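Local atomic coordinates of transcriptional regulator, LacI family (Burkholderia phymatum, PDB entry 2RGY), a protein that probably regulates transcription by binding operator DNA in response to a small effector, perhaps a sugar, sensed by its periplasmic-binding-protein-like domain. Residues L13-F18 and V41-G46; L27-L32 and L247-V252; V71-H76 and M93-R98. All blocks are in the same frame, centred on the assembly; numbering follows the deposited sequence.

The three contacts lie in one subdomain, the one built round the five-stranded parallel sheet, with centres 11 to 13 Å apart. Contacts 1 and 3 belong to that sheet: strands 10-14 and 70-73 are neighbours in it, and F14 N probably hydrogen-bonds to V72 O. Contact 2 lies on one face of the sheet, where L27 packs on L13 and V15 and A251 on L96. Along the chain contact 1 closes before contact 3 opens, while 27-32 falls between the two segments of contact 1 and 247-252 returns much later, so contact 3 is nested within contact 2. Contacts 1 and 2 also touch the second subunit, and thus join the subdomain core to the dimer interface.

Contact 1: L13-F18 and V41-G46; sequences LFVPTF and VVVATG
The far end of the F18 ring drops into the notch between V43 and T45, two side chains that stand on the same side of segment 41-46. Its CE1 comes within 3.3 Å of V43 CG1, while CE2 lies 3.5 Å from T45 CG2, so a methyl group sits at each of two ring corners. V43 and F18 approach from opposite directions. V15 adds a smaller bump beside them, its CG2 crossing V43 CG1 at an angle. Farther back, L13 CB rests against V41 CG2 at 3.9 Å.

On the other side of the sheet, F14 leans across the chain beyond A44. With CG anti to the backbone N (chi1 173°), the ring runs along the neighbouring segment and brings CE1 to 3.7 Å from G46 N; CD1 passes 3.3 Å from A44 O on the way.

Parallel backbone bonds hold the register: L13 N to V42 O, A44 N to L13 O and V15 N to A44 O. Beyond these, T45 uses its side chain: OG1 donates to V15 O over 2.8 Å, tilted 23° from the carbonyl plane. A water then donates to both P16 O and G46 O, tying the two loop ends together.

This is the opening beta-alpha-beta unit of a Rossmann-like subdomain. Helix 21-36 covers the L13 side and helix 52-65 the F14 and A44 side; strand 70-73 continues the sheet beyond strand 10-14, and V41 to V43 pair antiparallel with a strand of the second subunit, carrying the sheet across the dimer interface.

Contact 2: L27-L32 and L247-V252; sequences LKQTDL and LTQNAV
T248 and V252, one turn apart on helix 244-260, meet Q29 and T30 of helix 21-36 in a helix pair that lies on one face of the Rossmann-like parallel sheet. Within the periplasmic-binding-protein type of fold, this pair brings a helix from late in the chain beside one of the first. The short axes approach to 8.8 Å and diverge by 37° while running in broadly the same direction.

No hydrogen bond joins the segments; the fit rests on van der Waals contacts of methyl and methylene groups with one another and with the oxygens T30 OG1 and Q29 OE1. In T248 the hydroxyl turns back to T244 O on its own helix, and with chi1 at -61° the methyl CG2 is left to point across the gap, 3.6 Å from Q29 CB. T30 behaves likewise: its OG1 is bonded to I26 O, yet that oxygen also faces two methyls of the partner helix, 3.9 Å from T248 CG2 and 3.8 Å from V252 CG2. Its side chain stands at about a right angle to both T248 and V252, which meet it from the partner helix.

Toward the more open side the glutamines cross obliquely. Q29 is bent at chi2, and OE1 is the end of its amide that faces Q249, which is extended beyond CG. Their amide planes stand 81° apart, almost perpendicular. The polar end of Q249 reaches helix 21-36 one turn beyond Q29, where NE2 hydrogen-bonds to E33 OE2. Nearer its root, Q249 CB lies 3.9 Å from the amide oxygen OE1 of Q29.

Contact 3: V71-H76 and M93-R98; sequences VVVISH and MVFLNR
The guanidinium of R98 meets the backbone of S75 at its edge: NH1 donates to S75 O over 2.8 Å, with the oxygen only 2° out of the guanidinium plane. Seen from the acceptor, the donor is tilted 25° from the carbonyl plane. A bend at chi3 swings the group round to this position. NH1 also donates to L78 O and NH2 forms a salt bridge with D80, so several bonds together fix the rotation of the flat group. The F95 ring sets CD1 4.0 Å from V73 CB and also meets the ring of F100, while the H76 ring meets that of F171.

Beside F95, selenomethionine M93 reaches across to strand 70-73, chi3 at 81° turning CE onto V73 CG2; at 3.5 Å these methyls are packed more tightly than usual. V72, V94 and L96 fill the opposite face. V72 and V94 lie side by side pointing the same way, CG2 to CG1 3.7 Å, and L96 CD1 reaches across to V72 CG1 at 3.8 Å. I74 then meets L96 through their CB atoms.

Between these two layers the backbones pair in parallel, V94 N to V71 O, V73 N to V94 O and L96 N to V73 O. Helix 80-89, the connection between the strands, covers M93 and F95, whereas helix 244-260 covers V72, V94 and L96. The whole is a beta-alpha-beta crossover of a Rossmann-like subdomain, with R98 and H76 just past the C-terminal strand ends, the side on which LacI-family proteins place their effector cleft.

Contact 1: L13-F18 and V41-G46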
loop_
_atom_site.group_PDB
_atom_site.type_symbol
_atom_site.label_atom_id
_atom_site.label_comp_id
_atom_site.label_asym_id
_atom_site.label_seq_id
_atom_site.Cartn_x
_atom_site.Cartn_y
_atom_site.Cartn_z
ATOM N N LEU A 13 8.823 -13.217 8.619
ATOM C CA LEU A 13 8.728 -11.764 8.684
ATOM C C LEU A 13 7.399 -11.288 9.257
ATOM O O LEU A 13 6.336 -11.638 8.746
ATOM C CB LEU A 13 8.898 -11.155 7.289
ATOM C CG LEU A 13 8.501 -9.678 7.149
ATOM C CD1 LEU A 13 9.371 -8.804 8.041
ATOM C CD2 LEU A 13 8.647 -9.255 5.692
ATOM N N PHE A 14 7.455 -10.495 10.318
ATOM C CA PHE A 14 6.230 -9.960 10.887
ATOM C C PHE A 14 6.126 -8.461 10.624
ATOM O O PHE A 14 7.073 -7.711 10.857
ATOM C CB PHE A 14 6.152 -10.165 12.395
ATOM C CG PHE A 14 4.976 -9.469 13.022
ATOM C CD1 PHE A 14 3.715 -10.059 13.004
ATOM C CD2 PHE A 14 5.117 -8.191 13.579
ATOM C CE1 PHE A 14 2.597 -9.389 13.530
ATOM C CE2 PHE A 14 4.011 -7.508 14.108
ATOM C CZ PHE A 14 2.745 -8.111 14.083
ATOM N N VAL A 15 4.969 -8.042 10.133
ATOM C CA VAL A 15 4.686 -6.638 9.886
ATOM C C VAL A 15 3.288 -6.444 10.470
ATOM O O VAL A 15 2.423 -7.320 10.345
ATOM C CB VAL A 15 4.682 -6.292 8.381
ATOM C CG1 VAL A 15 6.081 -6.429 7.813
ATOM C CG2 VAL A 15 3.713 -7.196 7.639
ATOM N N PRO A 16 3.052 -5.309 11.134
ATOM C CA PRO A 16 1.737 -5.054 11.731
ATOM C C PRO A 16 0.583 -4.933 10.740
ATOM O O PRO A 16 -0.581 -4.977 11.143
ATOM C CB PRO A 16 1.964 -3.776 12.526
ATOM C CG PRO A 16 3.043 -3.080 11.747
ATOM C CD PRO A 16 3.981 -4.198 11.400
ATOM N N THR A 17 0.901 -4.795 9.453
ATOM C CA THR A 17 -0.124 -4.667 8.411
ATOM C C THR A 17 0.529 -4.673 7.027
ATOM O O THR A 17 1.695 -4.315 6.893
ATOM C CB THR A 17 -0.930 -3.352 8.594
ATOM O OG1 THR A 17 -2.013 -3.302 7.655
ATOM C CG2 THR A 17 -0.028 -2.140 8.391
ATOM N N PHE A 18 -0.212 -5.106 6.010
ATOM C CA PHE A 18 0.307 -5.147 4.642
ATOM C C PHE A 18 0.087 -3.823 3.924
ATOM O O PHE A 18 0.566 -3.638 2.807
ATOM C CB PHE A 18 -0.388 -6.243 3.831
ATOM C CG PHE A 18 -0.045 -7.634 4.261
ATOM C CD1 PHE A 18 1.204 -8.180 3.961
ATOM C CD2 PHE A 18 -0.980 -8.414 4.944
ATOM C CE1 PHE A 18 1.526 -9.495 4.336
ATOM C CE2 PHE A 18 -0.682 -9.732 5.330
ATOM C CZ PHE A 18 0.580 -10.279 5.024
ATOM N N VAL A 41 10.409 -16.292 1.962
ATOM C CA VAL A 41 9.951 -15.537 3.108
ATOM C C VAL A 41 8.497 -15.880 3.417
ATOM O O VAL A 41 7.650 -15.939 2.525
ATOM C CB VAL A 41 10.053 -14.029 2.849
ATOM C CG1 VAL A 41 9.220 -13.667 1.639
ATOM C CG2 VAL A 41 9.590 -13.248 4.066
ATOM N N VAL A 42 8.230 -16.139 4.687
ATOM C CA VAL A 42 6.887 -16.417 5.145
ATOM C C VAL A 42 6.498 -15.142 5.874
ATOM O O VAL A 42 7.235 -14.678 6.746
ATOM C CB VAL A 42 6.849 -17.593 6.133
ATOM C CG1 VAL A 42 5.539 -17.568 6.918
ATOM C CG2 VAL A 42 6.970 -18.902 5.371
ATOM N N VAL A 43 5.365 -14.559 5.504
ATOM C CA VAL A 43 4.924 -13.331 6.146
ATOM C C VAL A 43 3.761 -13.585 7.086
ATOM O O VAL A 43 2.932 -14.473 6.857
ATOM C CB VAL A 43 4.488 -12.264 5.114
ATOM C CG1 VAL A 43 4.132 -10.956 5.831
ATOM C CG2 VAL A 43 5.602 -12.025 4.116
ATOM N N ALA A 44 3.712 -12.792 8.148
ATOM C CA ALA A 44 2.651 -12.896 9.127
ATOM C C ALA A 44 2.323 -11.492 9.627
ATOM O O ALA A 44 3.216 -10.659 9.779
ATOM C CB ALA A 44 3.096 -13.773 10.276
ATOM N N THR A 45 1.043 -11.225 9.848
ATOM C CA THR A 45 0.610 -9.934 10.355
ATOM C C THR A 45 -0.377 -10.178 11.489
ATOM O O THR A 45 -0.749 -11.321 11.756
ATOM C CB THR A 45 -0.063 -9.087 9.263
ATOM O OG1 THR A 45 -0.326 -7.778 9.789
ATOM C CG2 THR A 45 -1.377 -9.725 8.803
ATOM N N GLY A 46 -0.792 -9.113 12.165
ATOM C CA GLY A 46 -1.723 -9.276 13.268
ATOM C C GLY A 46 -3.116 -9.724 12.860
ATOM O O GLY A 46 -3.753 -9.080 12.024
HETATM O O HOH W 1 -3.062 -6.301 10.834
#

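Contact 2: L27-L32 and L247-V252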
loop_
_atom_site.group_PDB
_atom_site.type_symbol
_atom_site.label_atom_id
_atom_site.label_comp_id
_atom_site.label_asym_id
_atom_site.label_seq_id
_atom_site.Cartn_x
_atom_site.Cartn_y
_atom_site.Cartn_z
ATOM N N LEU A 27 8.546 -5.381 3.017
ATOM C CA LEU A 27 8.219 -6.677 2.431
ATOM C C LEU A 27 9.038 -6.895 1.164
ATOM O O LEU A 27 9.611 -7.968 0.956
ATOM C CB LEU A 27 6.730 -6.752 2.071
ATOM C CG LEU A 27 5.709 -6.479 3.180
ATOM C CD1 LEU A 27 4.320 -6.483 2.586
ATOM C CD2 LEU A 27 5.833 -7.528 4.276
ATOM N N LYS A 28 9.088 -5.877 0.312
ATOM C CA LYS A 28 9.822 -5.991 -0.939
ATOM C C LYS A 28 11.303 -6.284 -0.720
ATOM O O LYS A 28 11.832 -7.225 -1.302
ATOM C CB LYS A 28 9.657 -4.715 -1.771
ATOM C CG LYS A 28 10.409 -4.716 -3.105
ATOM C CD LYS A 28 10.196 -3.382 -3.841
ATOM C CE LYS A 28 11.099 -3.240 -5.074
ATOM N NZ LYS A 28 11.000 -1.868 -5.700
ATOM N N GLN A 29 11.966 -5.484 0.112
ATOM C CA GLN A 29 13.389 -5.680 0.388
ATOM C C GLN A 29 13.693 -7.025 1.035
ATOM O O GLN A 29 14.717 -7.627 0.746
ATOM C CB GLN A 29 13.937 -4.580 1.295
ATOM C CG GLN A 29 14.167 -3.257 0.607
ATOM C CD GLN A 29 14.991 -3.397 -0.657
ATOM O OE1 GLN A 29 16.061 -4.002 -0.659
ATOM N NE2 GLN A 29 14.489 -2.837 -1.739
ATOM N N THR A 30 12.819 -7.485 1.926
ATOM C CA THR A 30 13.047 -8.768 2.579
ATOM C C THR A 30 12.964 -9.864 1.514
ATOM O O THR A 30 13.844 -10.715 1.421
ATOM C CB THR A 30 11.999 -9.035 3.688
ATOM O OG1 THR A 30 12.000 -7.953 4.628
ATOM C CG2 THR A 30 12.327 -10.328 4.428
ATOM N N ASP A 31 11.910 -9.830 0.703
ATOM C CA ASP A 31 11.713 -10.812 -0.366
ATOM C C ASP A 31 12.920 -10.816 -1.305
ATOM O O ASP A 31 13.423 -11.870 -1.688
ATOM C CB ASP A 31 10.430 -10.478 -1.150
ATOM C CG ASP A 31 10.221 -11.377 -2.373
ATOM O OD1 ASP A 31 10.407 -12.608 -2.260
ATOM O OD2 ASP A 31 9.846 -10.854 -3.451
ATOM N N LEU A 32 13.380 -9.617 -1.639
ATOM C CA LEU A 32 14.510 -9.396 -2.534
ATOM C C LEU A 32 15.816 -10.028 -2.051
ATOM O O LEU A 32 16.458 -10.786 -2.783
ATOM C CB LEU A 32 14.696 -7.888 -2.717
ATOM C CG LEU A 32 15.037 -7.314 -4.089
ATOM C CD1 LEU A 32 14.182 -7.983 -5.151
ATOM C CD2 LEU A 32 14.791 -5.795 -4.086
ATOM N N LEU A 247 17.937 0.391 5.461
ATOM C CA LEU A 247 18.026 -0.250 6.767
ATOM C C LEU A 247 17.470 -1.668 6.706
ATOM O O LEU A 247 18.021 -2.582 7.323
ATOM C CB LEU A 247 17.289 0.581 7.825
ATOM C CG LEU A 247 18.043 1.845 8.275
ATOM C CD1 LEU A 247 17.158 2.707 9.166
ATOM C CD2 LEU A 247 19.321 1.447 9.016
ATOM N N THR A 248 16.400 -1.861 5.945
ATOM C CA THR A 248 15.804 -3.183 5.813
ATOM C C THR A 248 16.786 -4.104 5.083
ATOM O O THR A 248 17.033 -5.231 5.501
ATOM C CB THR A 248 14.476 -3.144 5.016
ATOM O OG1 THR A 248 13.525 -2.310 5.688
ATOM C CG2 THR A 248 13.903 -4.539 4.892
ATOM N N GLN A 249 17.343 -3.620 3.985
ATOM C CA GLN A 249 18.289 -4.406 3.220
ATOM C C GLN A 249 19.429 -4.878 4.125
ATOM O O GLN A 249 19.804 -6.049 4.111
ATOM C CB GLN A 249 18.831 -3.564 2.061
ATOM C CG GLN A 249 19.937 -4.226 1.275
ATOM C CD GLN A 249 20.394 -3.374 0.117
ATOM O OE1 GLN A 249 20.829 -2.231 0.297
ATOM N NE2 GLN A 249 20.296 -3.919 -1.082
ATOM N N ASN A 250 19.962 -3.965 4.926
ATOM C CA ASN A 250 21.052 -4.298 5.827
ATOM C C ASN A 250 20.617 -5.159 7.020
ATOM O O ASN A 250 21.366 -6.034 7.469
ATOM C CB ASN A 250 21.739 -3.008 6.286
ATOM C CG ASN A 250 22.666 -2.439 5.220
ATOM O OD1 ASN A 250 23.808 -2.884 5.081
ATOM N ND2 ASN A 250 22.171 -1.476 4.445
ATOM N N ALA A 251 19.411 -4.930 7.525
ATOM C CA ALA A 251 18.908 -5.719 8.639
ATOM C C ALA A 251 18.740 -7.163 8.172
ATOM O O ALA A 251 19.119 -8.098 8.868
ATOM C CB ALA A 251 17.561 -5.165 9.115
ATOM N N VAL A 252 18.189 -7.341 6.976
ATOM C CA VAL A 252 17.978 -8.675 6.437
ATOM C C VAL A 252 19.294 -9.348 6.043
ATOM O O VAL A 252 19.442 -10.553 6.207
ATOM C CB VAL A 252 17.010 -8.639 5.240
ATOM C CG1 VAL A 252 16.865 -10.024 4.644
ATOM C CG2 VAL A 252 15.645 -8.134 5.702
#

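Contact 3: V71-H76 and M93-R98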
loop_
_atom_site.group_PDB
_atom_site.type_symbol
_atom_site.label_atom_id
_atom_site.label_comp_id
_atom_site.label_asym_id
_atom_site.label_seq_id
_atom_site.Cartn_x
_atom_site.Cartn_y
_atom_site.Cartn_z
ATOM N N VAL A 71 14.030 -14.764 12.009
ATOM C CA VAL A 71 12.793 -14.004 12.018
ATOM C C VAL A 71 13.046 -12.500 12.025
ATOM O O VAL A 71 13.822 -11.994 12.844
ATOM C CB VAL A 71 11.931 -14.366 13.243
ATOM C CG1 VAL A 71 10.624 -13.589 13.196
ATOM C CG2 VAL A 71 11.668 -15.859 13.269
ATOM N N VAL A 72 12.405 -11.801 11.091
ATOM C CA VAL A 72 12.522 -10.353 10.988
ATOM C C VAL A 72 11.273 -9.775 11.638
ATOM O O VAL A 72 10.150 -10.158 11.306
ATOM C CB VAL A 72 12.587 -9.881 9.519
ATOM C CG1 VAL A 72 12.694 -8.370 9.473
ATOM C CG2 VAL A 72 13.783 -10.520 8.812
ATOM N N VAL A 73 11.458 -8.842 12.557
ATOM C CA VAL A 73 10.315 -8.288 13.255
ATOM C C VAL A 73 10.261 -6.778 13.356
ATOM O O VAL A 73 11.246 -6.140 13.706
ATOM C CB VAL A 73 10.236 -8.868 14.692
ATOM C CG1 VAL A 73 9.092 -8.239 15.455
ATOM C CG2 VAL A 73 10.081 -10.371 14.630
ATOM N N ILE A 74 9.103 -6.214 13.022
ATOM C CA ILE A 74 8.886 -4.780 13.153
ATOM C C ILE A 74 7.503 -4.583 13.751
ATOM O O ILE A 74 6.511 -5.084 13.230
ATOM C CB ILE A 74 8.975 -4.009 11.810
ATOM C CG1 ILE A 74 8.686 -2.522 12.054
ATOM C CG2 ILE A 74 8.003 -4.563 10.802
ATOM C CD1 ILE A 74 8.918 -1.637 10.837
ATOM N N SER A 75 7.452 -3.866 14.866
ATOM C CA SER A 75 6.198 -3.599 15.549
ATOM C C SER A 75 6.432 -2.552 16.614
ATOM O O SER A 75 7.418 -2.610 17.344
ATOM C CB SER A 75 5.663 -4.877 16.201
ATOM O OG SER A 75 4.616 -4.595 17.122
ATOM N N HIS A 76 5.530 -1.582 16.693
ATOM C CA HIS A 76 5.650 -0.548 17.702
ATOM C C HIS A 76 4.642 -0.815 18.813
ATOM O O HIS A 76 4.484 -0.001 19.722
ATOM C CB HIS A 76 5.411 0.830 17.081
ATOM C CG HIS A 76 4.035 1.006 16.518
ATOM N ND1 HIS A 76 2.903 0.977 17.308
ATOM C CD2 HIS A 76 3.610 1.217 15.253
ATOM C CE1 HIS A 76 1.839 1.168 16.547
ATOM N NE2 HIS A 76 2.238 1.315 15.298
HETATM N N MSE A 93 17.039 -13.507 15.302
HETATM C CA MSE A 93 16.022 -12.500 15.020
HETATM C C MSE A 93 16.672 -11.149 14.787
HETATM O O MSE A 93 17.760 -10.884 15.286
HETATM C CB MSE A 93 15.091 -12.315 16.219
HETATM C CG MSE A 93 14.033 -13.376 16.440
HETATM SE SE MSE A 93 13.007 -12.897 17.870
HETATM C CE MSE A 93 11.946 -11.796 17.206
ATOM N N VAL A 94 15.983 -10.290 14.048
ATOM C CA VAL A 94 16.460 -8.939 13.818
ATOM C C VAL A 94 15.243 -8.026 14.016
ATOM O O VAL A 94 14.121 -8.375 13.631
ATOM C CB VAL A 94 17.075 -8.762 12.400
ATOM C CG1 VAL A 94 16.015 -8.913 11.323
ATOM C CG2 VAL A 94 17.750 -7.399 12.301
ATOM N N PHE A 95 15.468 -6.871 14.636
ATOM C CA PHE A 95 14.402 -5.920 14.921
ATOM C C PHE A 95 14.570 -4.624 14.137
ATOM O O PHE A 95 15.629 -4.010 14.170
ATOM C CB PHE A 95 14.391 -5.606 16.414
ATOM C CG PHE A 95 14.211 -6.810 17.276
ATOM C CD1 PHE A 95 13.003 -7.510 17.272
ATOM C CD2 PHE A 95 15.255 -7.269 18.074
ATOM C CE1 PHE A 95 12.831 -8.656 18.054
ATOM C CE2 PHE A 95 15.104 -8.414 18.861
ATOM C CZ PHE A 95 13.884 -9.111 18.850
ATOM N N LEU A 96 13.518 -4.203 13.445
ATOM C CA LEU A 96 13.565 -2.977 12.660
ATOM C C LEU A 96 12.827 -1.839 13.374
ATOM O O LEU A 96 11.861 -2.070 14.103
ATOM C CB LEU A 96 12.912 -3.196 11.294
ATOM C CG LEU A 96 13.073 -4.563 10.627
ATOM C CD1 LEU A 96 12.198 -4.625 9.376
ATOM C CD2 LEU A 96 14.525 -4.808 10.299
ATOM N N ASN A 97 13.296 -0.616 13.153
ATOM C CA ASN A 97 12.690 0.595 13.710
ATOM C C ASN A 97 12.566 0.739 15.230
ATOM O O ASN A 97 11.782 1.563 15.709
ATOM C CB ASN A 97 11.316 0.815 13.071
ATOM C CG ASN A 97 10.973 2.288 12.919
ATOM O OD1 ASN A 97 11.816 3.099 12.522
ATOM N ND2 ASN A 97 9.721 2.638 13.211
ATOM N N ARG A 98 13.305 -0.066 15.988
ATOM C CA ARG A 98 13.313 0.051 17.449
ATOM C C ARG A 98 14.578 -0.582 18.000
ATOM O O ARG A 98 15.155 -1.474 17.384
ATOM C CB ARG A 98 12.070 -0.571 18.100
ATOM C CG ARG A 98 11.898 -2.054 17.955
ATOM C CD ARG A 98 10.538 -2.426 18.522
ATOM N NE ARG A 98 10.450 -2.158 19.952
ATOM C CZ ARG A 98 9.311 -2.076 20.632
ATOM N NH1 ARG A 98 8.151 -2.229 20.011
ATOM N NH2 ARG A 98 9.337 -1.864 21.945
#